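Local coordinates for protein histone-lysine N-methyltransferase, H3 lysine-9 specific SUVH6 (Arabidopsis thaliana, PDB 6A5K) that transfers methyl groups from S-adenosylmethionine to the H3K9 site of histone H3 and, through its SRA domain, probably binds methylated DNA, at residues A[258-263]-A[357-362]; A[266-271]-A[449-454]; A[396-401]-A[440-445]. The protein carries 1 engineered substitution. All coordinates share one frame; numbering follows the deposited sequence.

Contact 1 of 3, residues A[258-263]-A[357-362]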
loop_
_atom_site.group_PDB
_atom_site.type_symbol
_atom_site.label_atom_id
_atom_site.label_comp_id
_atom_site.label_asym_id
_atom_site.label_seq_id
_atom_site.Cartn_x
_atom_site.Cartn_y
_atom_site.Cartn_z
ATOM N N ALA A 258 18.268 10.686 -3.248
ATOM C CA ALA A 258 18.673 10.254 -1.917
ATOM C C ALA A 258 18.581 11.416 -0.932
ATOM O O ALA A 258 19.102 12.512 -1.180
ATOM C CB ALA A 258 20.076 9.694 -1.944
ATOM N N VAL A 259 17.921 11.163 0.191
ATOM C CA VAL A 259 17.717 12.179 1.213
ATOM C C VAL A 259 18.285 11.707 2.549
ATOM O O VAL A 259 18.048 10.578 2.977
ATOM C CB VAL A 259 16.215 12.520 1.371
ATOM C CG1 VAL A 259 15.990 13.477 2.539
ATOM C CG2 VAL A 259 15.663 13.103 0.079
ATOM N N ASN A 260 19.056 12.566 3.202
ATOM C CA ASN A 260 19.590 12.242 4.519
ATOM C C ASN A 260 19.424 13.437 5.453
ATOM O O ASN A 260 20.099 14.450 5.306
ATOM C CB ASN A 260 21.064 11.834 4.421
ATOM C CG ASN A 260 21.627 11.319 5.739
ATOM O OD1 ASN A 260 21.046 11.523 6.807
ATOM N ND2 ASN A 260 22.772 10.647 5.665
ATOM N N GLU A 261 18.511 13.313 6.404
ATOM C CA GLU A 261 18.277 14.374 7.373
ATOM C C GLU A 261 18.740 13.934 8.754
ATOM O O GLU A 261 18.433 14.574 9.759
ATOM C CB GLU A 261 16.797 14.758 7.396
ATOM C CG GLU A 261 16.214 15.008 6.015
ATOM C CD GLU A 261 14.751 15.396 6.057
ATOM O OE1 GLU A 261 13.919 14.647 5.501
ATOM O OE2 GLU A 261 14.434 16.452 6.646
ATOM N N ILE A 262 19.491 12.840 8.789
ATOM C CA ILE A 262 19.926 12.234 10.042
ATOM C C ILE A 262 21.390 12.544 10.339
ATOM O O ILE A 262 21.741 12.949 11.446
ATOM C CB ILE A 262 19.739 10.705 10.019
ATOM C CG1 ILE A 262 18.274 10.342 9.743
ATOM C CG2 ILE A 262 20.221 10.088 11.323
ATOM C CD1 ILE A 262 17.290 11.021 10.680
ATOM N N ASP A 263 22.243 12.341 9.341
ATOM C CA ASP A 263 23.680 12.556 9.492
ATOM C C ASP A 263 24.290 13.107 8.201
ATOM O O ASP A 263 23.577 13.650 7.355
ATOM C CB ASP A 263 24.366 11.251 9.913
ATOM C CG ASP A 263 23.967 10.071 9.042
ATOM O OD1 ASP A 263 24.004 10.203 7.801
ATOM O OD2 ASP A 263 23.587 9.018 9.601
ATOM N N ILE A 357 15.617 6.888 -1.952
ATOM C CA ILE A 357 16.207 6.282 -0.768
ATOM C C ILE A 357 16.488 7.365 0.265
ATOM O O ILE A 357 16.683 8.542 -0.071
ATOM C CB ILE A 357 17.501 5.488 -1.069
ATOM C CG1 ILE A 357 18.649 6.411 -1.500
ATOM C CG2 ILE A 357 17.234 4.403 -2.111
ATOM C CD1 ILE A 357 19.996 5.701 -1.562
ATOM N N PHE A 358 16.480 6.967 1.531
ATOM C CA PHE A 358 16.626 7.935 2.602
ATOM C C PHE A 358 17.306 7.306 3.806
ATOM O O PHE A 358 17.284 6.088 3.976
ATOM C CB PHE A 358 15.260 8.507 3.003
ATOM C CG PHE A 358 14.394 7.535 3.758
ATOM C CD1 PHE A 358 13.706 6.530 3.090
ATOM C CD2 PHE A 358 14.271 7.625 5.139
ATOM C CE1 PHE A 358 12.908 5.629 3.790
ATOM C CE2 PHE A 358 13.482 6.733 5.839
ATOM C CZ PHE A 358 12.803 5.726 5.162
ATOM N N LYS A 359 17.897 8.140 4.651
ATOM C CA LYS A 359 18.588 7.622 5.822
ATOM C C LYS A 359 17.662 7.470 7.030
ATOM O O LYS A 359 16.944 8.403 7.408
ATOM C CB LYS A 359 19.767 8.525 6.190
ATOM C CG LYS A 359 20.747 7.886 7.160
ATOM C CD LYS A 359 21.368 6.640 6.562
ATOM C CE LYS A 359 22.820 6.474 6.990
ATOM N NZ LYS A 359 23.008 6.571 8.465
ATOM N N THR A 360 17.683 6.283 7.626
ATOM C CA THR A 360 16.941 6.017 8.852
ATOM C C THR A 360 17.889 6.191 10.023
ATOM O O THR A 360 19.096 6.304 9.822
ATOM C CB THR A 360 16.360 4.592 8.889
ATOM O OG1 THR A 360 17.433 3.653 9.026
ATOM C CG2 THR A 360 15.566 4.287 7.631
ATOM N N LYS A 361 17.358 6.192 11.241
ATOM C CA LYS A 361 18.215 6.334 12.412
ATOM C C LYS A 361 18.935 5.036 12.799
ATOM O O LYS A 361 20.073 5.075 13.268
ATOM C CB LYS A 361 17.406 6.846 13.608
ATOM C CG LYS A 361 16.725 8.187 13.372
ATOM C CD LYS A 361 16.099 8.708 14.652
ATOM C CE LYS A 361 14.711 9.257 14.404
ATOM N NZ LYS A 361 13.869 8.284 13.652
ATOM N N SER A 362 18.289 3.887 12.611
ATOM C CA SER A 362 18.872 2.647 13.117
ATOM C C SER A 362 19.058 1.529 12.082
ATOM O O SER A 362 19.639 0.493 12.401
ATOM C CB SER A 362 18.035 2.121 14.291
ATOM O OG SER A 362 16.758 1.676 13.881
HETATM O O HOH W 1 16.889 10.928 6.336
#
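The ammonium group of Lys359 is gripped by two acids: across the contact NZ meets OD2 of Asp263 on its syn side at 2.8 Å, closing a salt bridge, and Glu265 supplies a second acidic partner, which probably favours the charged state of the lysine. The side chain gets there by a bent route: CG stands anti to the backbone N (chi1 -165°), and further bends along the chain carry NZ over to the aspartate. On the way its CB and CG run alongside the amide of Asn260, with OD1 of Asn260 3.3 Å from CB of Lys359. That same OD1 accepts from two backbone donors: the N of Ile262 at 2.8 Å closes an Asx turn, and the N of Asp263 at 2.9 Å extends it to an Asx motif. ND2 of Asn260 bonds to the carbonyl O of Glu265. Ile262 lays CG1 near the carbonyl O of Lys359, at 3.3 Å, while a water bridges that oxygen to the backbone N of Glu261. At Ala258 and Val259 the chains pair in parallel with Ile357 and Phe358: Val259 N donates to Ile357 O, and Lys359 N to Val259 O. On one face of this pairing CB of Ala258 meets CG1 of Ile357 at 3.6 Å. Strand 257-259 lies between strands 242-244 and 355-359 of a mixed sheet, and strand 365-369 continues the sheet beyond 355-359, with Trp365 touching Asn260, Ile357 and Lys359.

Contact 2 of 3, residues A[266-271]-A[449-454]. With SAM (S-adenosylmethionine), chain F.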
loop_
_atom_site.group_PDB
_atom_site.type_symbol
_atom_site.label_atom_id
_atom_site.label_comp_id
_atom_site.label_asym_id
_atom_site.label_seq_id
_atom_site.Cartn_x
_atom_site.Cartn_y
_atom_site.Cartn_z
ATOM N N LYS A 266 26.675 9.921 2.797
ATOM C CA LYS A 266 26.171 9.901 1.428
ATOM C C LYS A 266 25.855 8.453 1.080
ATOM O O LYS A 266 26.312 7.550 1.780
ATOM C CB LYS A 266 27.190 10.509 0.457
ATOM C CG LYS A 266 27.030 12.015 0.260
ATOM C CD LYS A 266 27.328 12.775 1.542
ATOM C CE LYS A 266 27.181 14.275 1.361
ATOM N NZ LYS A 266 27.539 15.003 2.609
ATOM N N PRO A 267 25.055 8.219 0.020
ATOM C CA PRO A 267 24.678 6.836 -0.310
ATOM C C PRO A 267 25.881 5.941 -0.582
ATOM O O PRO A 267 26.896 6.423 -1.082
ATOM C CB PRO A 267 23.824 6.994 -1.570
ATOM C CG PRO A 267 23.313 8.389 -1.504
ATOM C CD PRO A 267 24.387 9.195 -0.860
ATOM N N PRO A 268 25.769 4.648 -0.247
ATOM C CA PRO A 268 26.897 3.723 -0.385
ATOM C C PRO A 268 27.282 3.469 -1.833
ATOM O O PRO A 268 26.500 3.684 -2.762
ATOM C CB PRO A 268 26.382 2.439 0.269
ATOM C CG PRO A 268 24.905 2.519 0.134
ATOM C CD PRO A 268 24.569 3.975 0.282
ATOM N N LEU A 269 28.511 3.005 -2.009
ATOM C CA LEU A 269 29.077 2.784 -3.325
ATOM C C LEU A 269 28.569 1.476 -3.910
ATOM O O LEU A 269 28.597 0.445 -3.239
ATOM C CB LEU A 269 30.603 2.783 -3.230
ATOM C CG LEU A 269 31.443 2.515 -4.469
ATOM C CD1 LEU A 269 31.280 3.660 -5.445
ATOM C CD2 LEU A 269 32.902 2.362 -4.064
ATOM N N PHE A 270 28.085 1.536 -5.149
ATOM C CA PHE A 270 27.676 0.354 -5.907
ATOM C C PHE A 270 27.384 0.755 -7.348
ATOM O O PHE A 270 27.204 1.932 -7.643
ATOM C CB PHE A 270 26.442 -0.326 -5.279
ATOM C CG PHE A 270 25.156 0.424 -5.494
ATOM C CD1 PHE A 270 24.855 1.543 -4.734
ATOM C CD2 PHE A 270 24.246 0.007 -6.453
ATOM C CE1 PHE A 270 23.676 2.241 -4.935
ATOM C CE2 PHE A 270 23.062 0.698 -6.655
ATOM C CZ PHE A 270 22.776 1.810 -5.895
ATOM N N THR A 271 27.330 -0.225 -8.243
ATOM C CA THR A 271 26.993 0.041 -9.639
ATOM C C THR A 271 25.504 -0.176 -9.888
ATOM O O THR A 271 24.996 -1.288 -9.735
ATOM C CB THR A 271 27.809 -0.852 -10.594
ATOM O OG1 THR A 271 29.207 -0.683 -10.327
ATOM C CG2 THR A 271 27.527 -0.497 -12.050
ATOM N N VAL A 449 17.438 -0.238 -6.996
ATOM C CA VAL A 449 16.935 0.351 -5.753
ATOM C C VAL A 449 16.433 -0.720 -4.768
ATOM O O VAL A 449 16.412 -0.507 -3.547
ATOM C CB VAL A 449 15.808 1.369 -6.049
ATOM C CG1 VAL A 449 14.570 0.666 -6.629
ATOM C CG2 VAL A 449 15.445 2.172 -4.792
ATOM N N GLY A 450 16.055 -1.880 -5.295
ATOM C CA GLY A 450 15.555 -2.966 -4.471
ATOM C C GLY A 450 16.513 -3.382 -3.368
ATOM O O GLY A 450 16.073 -3.850 -2.314
ATOM N N ARG A 451 17.817 -3.193 -3.591
ATOM C CA ARG A 451 18.823 -3.571 -2.602
ATOM C C ARG A 451 18.673 -2.761 -1.306
ATOM O O ARG A 451 19.212 -3.135 -0.275
ATOM C CB ARG A 451 20.250 -3.395 -3.165
ATOM C CG ARG A 451 20.723 -1.940 -3.209
ATOM C CD ARG A 451 21.929 -1.729 -4.135
ATOM N NE ARG A 451 23.143 -2.407 -3.677
ATOM C CZ ARG A 451 23.913 -1.977 -2.680
ATOM N NH1 ARG A 451 23.584 -0.882 -2.007
ATOM N NH2 ARG A 451 25.000 -2.653 -2.336
ATOM N N PHE A 452 17.942 -1.652 -1.354
ATOM C CA PHE A 452 17.865 -0.762 -0.192
ATOM C C PHE A 452 16.612 -0.959 0.658
ATOM O O PHE A 452 16.480 -0.341 1.714
ATOM C CB PHE A 452 17.947 0.700 -0.640
ATOM C CG PHE A 452 19.314 1.125 -1.079
ATOM C CD1 PHE A 452 19.566 1.434 -2.406
ATOM C CD2 PHE A 452 20.349 1.225 -0.161
ATOM C CE1 PHE A 452 20.831 1.832 -2.814
ATOM C CE2 PHE A 452 21.618 1.625 -0.561
ATOM C CZ PHE A 452 21.858 1.928 -1.888
ATOM N N ILE A 453 15.693 -1.815 0.213
ATOM C CA ILE A 453 14.452 -2.048 0.972
ATOM C C ILE A 453 14.740 -2.854 2.243
ATOM O O ILE A 453 15.298 -3.957 2.184
ATOM C CB ILE A 453 13.388 -2.783 0.125
ATOM C CG1 ILE A 453 13.082 -1.993 -1.151
ATOM C CG2 ILE A 453 12.103 -3.003 0.937
ATOM C CD1 ILE A 453 12.225 -2.760 -2.148
ATOM N N ASN A 454 14.381 -2.286 3.391
ATOM C CA ASN A 454 14.667 -2.902 4.682
ATOM C C ASN A 454 13.659 -3.978 5.077
ATOM O O ASN A 454 12.618 -4.122 4.455
ATOM C CB ASN A 454 14.732 -1.822 5.772
ATOM C CG ASN A 454 16.028 -1.025 5.719
ATOM O OD1 ASN A 454 17.081 -1.567 5.389
ATOM N ND2 ASN A 454 15.955 0.263 6.038
HETATM N N SAM F . 19.783 -0.575 5.208
HETATM C CA SAM F . 20.562 -1.072 4.059
HETATM C C SAM F . 21.606 -0.075 3.553
HETATM O O SAM F . 22.240 -0.301 2.513
HETATM O OXT SAM F . 21.832 0.974 4.163
HETATM C CB SAM F . 19.631 -1.469 2.914
HETATM C CG SAM F . 19.001 -2.833 3.161
HETATM S SD SAM F . 20.310 -4.078 3.072
HETATM C CE SAM F . 19.597 -5.126 1.811
HETATM C "C5'" SAM F . 20.030 -5.155 4.486
HETATM C "C4'" SAM F . 20.710 -4.604 5.724
HETATM O "O4'" SAM F . 19.965 -3.507 6.234
HETATM C "C3'" SAM F . 20.766 -5.643 6.827
HETATM O "O3'" SAM F . 21.941 -6.415 6.742
HETATM C "C2'" SAM F . 20.757 -4.772 8.056
HETATM O "O2'" SAM F . 22.062 -4.274 8.245
HETATM C "C1'" SAM F . 19.891 -3.603 7.641
HETATM N N9 SAM F . 18.489 -3.853 8.038
HETATM C C8 SAM F . 17.406 -4.019 7.215
HETATM N N7 SAM F . 16.304 -4.231 7.982
HETATM C C5 SAM F . 16.676 -4.218 9.285
HETATM C C6 SAM F . 15.975 -4.378 10.474
HETATM N N6 SAM F . 14.659 -4.602 10.473
HETATM N N1 SAM F . 16.654 -4.325 11.671
HETATM C C2 SAM F . 18.015 -4.091 11.693
HETATM N N3 SAM F . 18.708 -3.921 10.509
HETATM C C4 SAM F . 18.051 -3.976 9.328
#
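The ring of Phe270 carries the guanidinium of Arg451 flat over one face, the two planes only 6° apart and their centres 4.3 Å from each other, in a stacked cation-pi pair. CD of Arg451 lies over the same face, 3.8 Å from the ring centroid, and adds a CH-pi contact. Phe452 turns its edge toward the face of Phe270 in an offset edge-to-face pair, the planes at 71°, with CZ of Phe452 3.6 Å from CE1 of Phe270. CG of Pro268 also arrives at the edge of Phe452, 3.5 Å from CE2, and lies near the guanidinium plane of Arg451 as well. A bend at chi3 (-66°) turns the arginine end along the Phe270 ring, where NE is held by the carbonyl O of Ala443, a polar tether besides the stack; Tyr401 is a second aromatic partner. The amino N of SAM donates to OD1 of Asn454 at 2.9 Å, and CE, the methyl to be transferred, is close to the carbonyl O of Arg451. A loop of the pre-SET region is thereby packed against a short 3-10 turn whose Arg451 to Asn454 begin the RFINHSC sequence, the familiar cofactor-binding motif of SET domains.

Contact 3 of 3, residues A[396-401]-A[440-445]. With SAM (S-adenosylmethionine), chain F.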
loop_
_atom_site.group_PDB
_atom_site.type_symbol
_atom_site.label_atom_id
_atom_site.label_comp_id
_atom_site.label_asym_id
_atom_site.label_seq_id
_atom_site.Cartn_x
_atom_site.Cartn_y
_atom_site.Cartn_z
ATOM N N ILE A 396 32.841 -12.903 -1.168
ATOM C CA ILE A 396 33.086 -12.062 -0.009
ATOM C C ILE A 396 32.338 -10.736 -0.101
ATOM O O ILE A 396 32.249 -10.135 -1.175
ATOM C CB ILE A 396 34.602 -11.787 0.158
ATOM C CG1 ILE A 396 35.328 -13.061 0.596
ATOM C CG2 ILE A 396 34.857 -10.673 1.167
ATOM C CD1 ILE A 396 35.936 -13.848 -0.540
ATOM N N GLY A 397 31.788 -10.296 1.027
ATOM C CA GLY A 397 31.303 -8.935 1.165
ATOM C C GLY A 397 29.907 -8.672 0.642
ATOM O O GLY A 397 29.518 -7.516 0.479
ATOM N N ASN A 398 29.138 -9.726 0.394
ATOM C CA ASN A 398 27.838 -9.544 -0.249
ATOM C C ASN A 398 26.639 -9.960 0.597
ATOM O O ASN A 398 25.497 -9.883 0.132
ATOM C CB ASN A 398 27.804 -10.308 -1.580
ATOM C CG ASN A 398 27.898 -11.814 -1.397
ATOM O OD1 ASN A 398 28.169 -12.302 -0.300
ATOM N ND2 ASN A 398 27.680 -12.558 -2.477
ATOM N N ASP A 399 26.885 -10.371 1.836
ATOM C CA ASP A 399 25.853 -11.048 2.618
ATOM C C ASP A 399 24.647 -10.161 2.907
ATOM O O ASP A 399 23.546 -10.666 3.101
ATOM C CB ASP A 399 26.428 -11.570 3.938
ATOM C CG ASP A 399 26.624 -10.474 4.970
ATOM O OD1 ASP A 399 27.762 -9.980 5.100
ATOM O OD2 ASP A 399 25.646 -10.116 5.663
ATOM N N GLU A 400 24.848 -8.846 2.934
ATOM C CA GLU A 400 23.753 -7.941 3.266
ATOM C C GLU A 400 22.867 -7.616 2.066
ATOM O O GLU A 400 21.850 -6.949 2.219
ATOM C CB GLU A 400 24.290 -6.649 3.885
ATOM C CG GLU A 400 24.808 -6.834 5.301
ATOM C CD GLU A 400 25.115 -5.521 5.987
ATOM O OE1 GLU A 400 26.024 -4.801 5.523
ATOM O OE2 GLU A 400 24.436 -5.205 6.985
ATOM N N TYR A 401 23.230 -8.109 0.886
ATOM C CA TYR A 401 22.489 -7.782 -0.327
ATOM C C TYR A 401 22.148 -9.013 -1.155
ATOM O O TYR A 401 22.196 -8.986 -2.383
ATOM C CB TYR A 401 23.283 -6.771 -1.162
ATOM C CG TYR A 401 23.522 -5.487 -0.409
ATOM C CD1 TYR A 401 22.498 -4.558 -0.240
ATOM C CD2 TYR A 401 24.754 -5.216 0.172
ATOM C CE1 TYR A 401 22.705 -3.387 0.465
ATOM C CE2 TYR A 401 24.966 -4.048 0.881
ATOM C CZ TYR A 401 23.937 -3.138 1.023
ATOM O OH TYR A 401 24.144 -1.974 1.728
ATOM N N THR A 440 20.124 -17.408 -6.063
ATOM C CA THR A 440 20.115 -16.213 -5.225
ATOM C C THR A 440 20.462 -15.003 -6.086
ATOM O O THR A 440 21.238 -15.117 -7.039
ATOM C CB THR A 440 21.128 -16.351 -4.054
ATOM O OG1 THR A 440 20.676 -17.366 -3.150
ATOM C CG2 THR A 440 21.314 -15.030 -3.285
ATOM N N ILE A 441 19.875 -13.855 -5.774
ATOM C CA ILE A 441 20.231 -12.618 -6.452
ATOM C C ILE A 441 21.188 -11.817 -5.576
ATOM O O ILE A 441 20.863 -11.477 -4.437
ATOM C CB ILE A 441 18.990 -11.759 -6.782
ATOM C CG1 ILE A 441 17.968 -12.562 -7.587
ATOM C CG2 ILE A 441 19.399 -10.525 -7.558
ATOM C CD1 ILE A 441 16.562 -12.011 -7.494
ATOM N N ASP A 442 22.375 -11.543 -6.110
ATOM C CA ASP A 442 23.407 -10.793 -5.407
ATOM C C ASP A 442 23.399 -9.355 -5.904
ATOM O O ASP A 442 23.801 -9.085 -7.035
ATOM C CB ASP A 442 24.780 -11.443 -5.629
ATOM C CG ASP A 442 25.914 -10.726 -4.892
ATOM O OD1 ASP A 442 25.704 -9.630 -4.336
ATOM O OD2 ASP A 442 27.040 -11.270 -4.875
ATOM N N ALA A 443 22.951 -8.432 -5.057
ATOM C CA ALA A 443 22.886 -7.023 -5.435
ATOM C C ALA A 443 23.944 -6.167 -4.732
ATOM O O ALA A 443 23.808 -4.944 -4.664
ATOM C CB ALA A 443 21.485 -6.469 -5.144
ATOM N N ALA A 444 24.993 -6.801 -4.213
ATOM C CA ALA A 444 25.997 -6.081 -3.426
ATOM C C ALA A 444 26.845 -5.159 -4.285
ATOM O O ALA A 444 27.056 -3.997 -3.936
ATOM C CB ALA A 444 26.892 -7.049 -2.678
ATOM N N SER A 445 27.335 -5.686 -5.401
ATOM C CA SER A 445 28.203 -4.929 -6.298
ATOM C C SER A 445 27.394 -4.226 -7.376
ATOM O O SER A 445 27.623 -3.050 -7.682
ATOM C CB SER A 445 29.239 -5.845 -6.953
ATOM O OG SER A 445 30.175 -6.326 -6.006
HETATM N N SAM F . 19.783 -0.575 5.208
HETATM C CA SAM F . 20.562 -1.072 4.059
HETATM C C SAM F . 21.606 -0.075 3.553
HETATM O O SAM F . 22.240 -0.301 2.513
HETATM O OXT SAM F . 21.832 0.974 4.163
HETATM C CB SAM F . 19.631 -1.469 2.914
HETATM C CG SAM F . 19.001 -2.833 3.161
HETATM S SD SAM F . 20.310 -4.078 3.072
HETATM C CE SAM F . 19.597 -5.126 1.811
HETATM C "C5'" SAM F . 20.030 -5.155 4.486
HETATM C "C4'" SAM F . 20.710 -4.604 5.724
HETATM O "O4'" SAM F . 19.965 -3.507 6.234
HETATM C "C3'" SAM F . 20.766 -5.643 6.827
HETATM O "O3'" SAM F . 21.941 -6.415 6.742
HETATM C "C2'" SAM F . 20.757 -4.772 8.056
HETATM O "O2'" SAM F . 22.062 -4.274 8.245
HETATM C "C1'" SAM F . 19.891 -3.603 7.641
HETATM N N9 SAM F . 18.489 -3.853 8.038
HETATM C C8 SAM F . 17.406 -4.019 7.215
HETATM N N7 SAM F . 16.304 -4.231 7.982
HETATM C C5 SAM F . 16.676 -4.218 9.285
HETATM C C6 SAM F . 15.975 -4.378 10.474
HETATM N N6 SAM F . 14.659 -4.602 10.473
HETATM N N1 SAM F . 16.654 -4.325 11.671
HETATM C C2 SAM F . 18.015 -4.091 11.693
HETATM N N3 SAM F . 18.708 -3.921 10.509
HETATM C C4 SAM F . 18.051 -3.976 9.328
#
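A carboxylate approached from above its plane is the unusual feature here: ND2 of Asn398 gives a nearly straight hydrogen bond (177°) to OD2 of Asp442, 2.8 Å away, yet comes in 63° out of the carboxylate plane. OD2 of Asp442 lies in the amide plane of Asn398, and the two flat groups are steeply turned against each other. Asp442 forms an Asx turn, its OD1 accepting from the backbone N of Ala444 at 2.9 Å, so each carboxylate oxygen has a partner of its own. This turn belongs to the SET domain, where the loop leading to strand 402-406 meets the chain of strand 436-442, its neighbour in a three-stranded antiparallel sheet. CG of Asp442 is anti to the backbone N (chi1 -179°), which brings the carboxylate across the asparagine at about a right angle. ND2 of Asn398 has a further acceptor in the carbonyl O of Ala392, so the amide joins helix 389-394 to Asp442. CB of Asn398 packs on CB of Ala444 at 3.6 Å. The backbone adds a second link, Ala443 N to Tyr401 O at 2.8 Å, and CB of Tyr401 rests on CB of Ala444 at 3.9 Å. The 396-401 loop also lines the cofactor pocket. Both ribose hydroxyls of SAM, O2' and O3', donate to OE2 of Glu400, their shared acceptor. The Tyr401 ring reaches the other end of the cofactor, its OH donating to the SAM carboxylate atom O at 2.7 Å.

Contacts 1 and 2 share an apolar seam, where Ile357 of the sheet touches Phe452 and Val449, and Ala258 touches Pro267; contact 3 stands apart from contact 1, with nearest atoms about 9 Å away. Contacts 2 and 3 both line the SAM pocket and meet through Arg451 and a probable backbone hydrogen bond from Thr271 N to Ser445 O. All three are partly buried. Contact 1 runs from buried Ala258, Val259 and Ile357 to exposed Ile262 and Lys361, with its salt bridge toward the outer end. In contact 2 buried Arg451 and Phe452 stack under partly exposed Phe270 without any hydrogen bond between the segments, whereas contact 3 buries a polar pair, Asn398 and Asp442, beside partly exposed Tyr401 and Ala444.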